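Local coordinates for response regulator receiver domain protein (CheY) (Rhodospirillum rubrum, PDB 3HEB) that probably acts as a phosphoacceptor receiver domain in two-component signalling, taking a phosphoryl group on an aspartate in the manner of CheY, at residues A[9-13]-A[67-71]. Sequence-based numbering, arbitrary orientation.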
loop_
_atom_site.group_PDB
_atom_site.type_symbol
_atom_site.label_atom_id
_atom_site.label_comp_id
_atom_site.label_asym_id
_atom_site.label_seq_id
_atom_site.Cartn_x
_atom_site.Cartn_y
_atom_site.Cartn_z
HETATM N N MSE A 9 -3.320 1.740 -15.607
HETATM C CA MSE A 9 -4.646 1.241 -15.258
HETATM C C MSE A 9 -5.029 0.002 -16.071
HETATM O O MSE A 9 -5.160 0.063 -17.296
HETATM C CB MSE A 9 -5.690 2.352 -15.452
HETATM C CG MSE A 9 -7.133 1.945 -15.168
HETATM SE SE MSE A 9 -8.282 3.357 -15.182
HETATM C CE MSE A 9 -8.181 3.838 -16.890
ATOM N N ILE A 10 -5.181 -1.123 -15.377
ATOM C CA ILE A 10 -5.568 -2.384 -16.009
ATOM C C ILE A 10 -7.028 -2.681 -15.628
ATOM O O ILE A 10 -7.326 -3.284 -14.591
ATOM C CB ILE A 10 -4.645 -3.541 -15.555
ATOM C CG1 ILE A 10 -3.177 -3.169 -15.823
ATOM C CG2 ILE A 10 -5.014 -4.831 -16.300
ATOM C CD1 ILE A 10 -2.170 -4.173 -15.269
ATOM N N GLU A 11 -7.937 -2.234 -16.481
ATOM C CA GLU A 11 -9.363 -2.392 -16.252
ATOM C C GLU A 11 -10.032 -2.647 -17.598
ATOM O O GLU A 11 -9.725 -1.973 -18.575
ATOM C CB GLU A 11 -9.900 -1.106 -15.612
ATOM C CG GLU A 11 -11.409 -1.047 -15.452
ATOM C CD GLU A 11 -11.936 -2.066 -14.471
ATOM O OE1 GLU A 11 -11.672 -1.920 -13.260
ATOM O OE2 GLU A 11 -12.610 -3.019 -14.913
ATOM N N ASP A 12 -10.937 -3.620 -17.647
ATOM C CA ASP A 12 -11.636 -3.970 -18.888
ATOM C C ASP A 12 -13.028 -3.359 -18.963
ATOM O O ASP A 12 -13.577 -3.211 -20.055
ATOM C CB ASP A 12 -11.770 -5.483 -19.013
ATOM C CG ASP A 12 -12.687 -6.060 -17.965
ATOM O OD1 ASP A 12 -12.532 -5.687 -16.777
ATOM O OD2 ASP A 12 -13.555 -6.884 -18.325
ATOM N N ASP A 13 -13.611 -3.039 -17.808
ATOM C CA ASP A 13 -14.931 -2.430 -17.783
ATOM C C ASP A 13 -14.719 -0.989 -18.187
ATOM O O ASP A 13 -14.125 -0.209 -17.446
ATOM C CB ASP A 13 -15.549 -2.488 -16.385
ATOM C CG ASP A 13 -16.985 -1.978 -16.361
ATOM O OD1 ASP A 13 -17.842 -2.634 -15.743
ATOM O OD2 ASP A 13 -17.259 -0.920 -16.958
ATOM N N LEU A 67 -9.077 -7.696 -10.927
ATOM C CA LEU A 67 -8.776 -9.126 -11.004
ATOM C C LEU A 67 -9.607 -9.809 -12.077
ATOM O O LEU A 67 -9.230 -10.871 -12.593
ATOM C CB LEU A 67 -9.062 -9.801 -9.666
ATOM C CG LEU A 67 -8.389 -9.223 -8.420
ATOM C CD1 LEU A 67 -9.066 -9.807 -7.200
ATOM C CD2 LEU A 67 -6.878 -9.519 -8.425
ATOM N N ASN A 68 -10.735 -9.189 -12.414
ATOM C CA ASN A 68 -11.650 -9.744 -13.403
ATOM C C ASN A 68 -11.419 -9.230 -14.822
ATOM O O ASN A 68 -12.094 -8.307 -15.292
ATOM C CB ASN A 68 -13.094 -9.481 -12.957
ATOM C CG ASN A 68 -13.334 -9.877 -11.501
ATOM O OD1 ASN A 68 -13.002 -10.993 -11.083
ATOM N ND2 ASN A 68 -13.909 -8.960 -10.720
ATOM N N LEU A 69 -10.457 -9.850 -15.498
ATOM C CA LEU A 69 -10.111 -9.492 -16.863
ATOM C C LEU A 69 -10.677 -10.525 -17.834
ATOM O O LEU A 69 -10.922 -11.672 -17.452
ATOM C CB LEU A 69 -8.595 -9.391 -16.996
ATOM C CG LEU A 69 -8.009 -8.338 -16.048
ATOM C CD1 LEU A 69 -6.487 -8.395 -16.079
ATOM C CD2 LEU A 69 -8.526 -6.947 -16.437
ATOM N N PRO A 70 -10.886 -10.133 -19.103
ATOM C CA PRO A 70 -11.431 -10.997 -20.152
ATOM C C PRO A 70 -10.547 -12.116 -20.698
ATOM O O PRO A 70 -11.054 -13.155 -21.130
ATOM C CB PRO A 70 -11.813 -10.000 -21.240
ATOM C CG PRO A 70 -10.734 -8.997 -21.132
ATOM C CD PRO A 70 -10.641 -8.780 -19.637
ATOM N N ASP A 71 -9.237 -11.919 -20.681
ATOM C CA ASP A 71 -8.334 -12.920 -21.224
ATOM C C ASP A 71 -7.542 -13.691 -20.180
ATOM O O ASP A 71 -6.905 -14.697 -20.503
ATOM C CB ASP A 71 -7.384 -12.261 -22.224
ATOM C CG ASP A 71 -6.637 -11.084 -21.628
ATOM O OD1 ASP A 71 -6.961 -10.681 -20.489
ATOM O OD2 ASP A 71 -5.721 -10.556 -22.305
HETATM O O HOH W 1 -13.717 -9.533 -17.786
#
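Asp12 OD2 accepts a hydrogen bond from a water at 2.7 Å, and the same water gives its other hydrogen to Asn68 O at 3.2 Å. This bridge links the carboxylate to the backbone of 67-71. The other oxygen, Asp12 OD1, lies 3.0 Å from Asn68 O. Both are acceptors, so this is a close contact and not a hydrogen bond. CG of Asp12 sits between the backbone N and the carbonyl carbon (chi1 67°). That torsion brings the carboxylate up to the carbonyl of Asn68, while Asp12 CB rests 3.5 Å from Pro70 CD. An alanine in place of Asp12 would probably leave the bridging water without its carboxylate acceptor and weaken the link to Asn68 O. Deeper in, Ile10 CG2 meets Leu69 CD1 at 3.9 Å, the two side chains crossing nearly at right angles. On the 9-13 side, Glu11 OE2 takes the Asp13 N-H through its anti lone pair at 3.1 Å. The like-charged carboxylates of Glu11 and Asp12 lie close to that of Asp66, the predicted phosphorylation site, unmodified here, and Lys118 NZ forms a salt bridge with Glu11 OE1. The acidic cluster is as in other receiver domains, where it binds the magnesium needed for phosphorylation; no metal is modelled here. The contact joins the C-terminal end of strand 6-10 to the loop between the adjacent parallel strand 61-65 and helix 74-83. Asp13 N-caps helix 14-26, and Leu69 also touches Ile77 of helix 74-83.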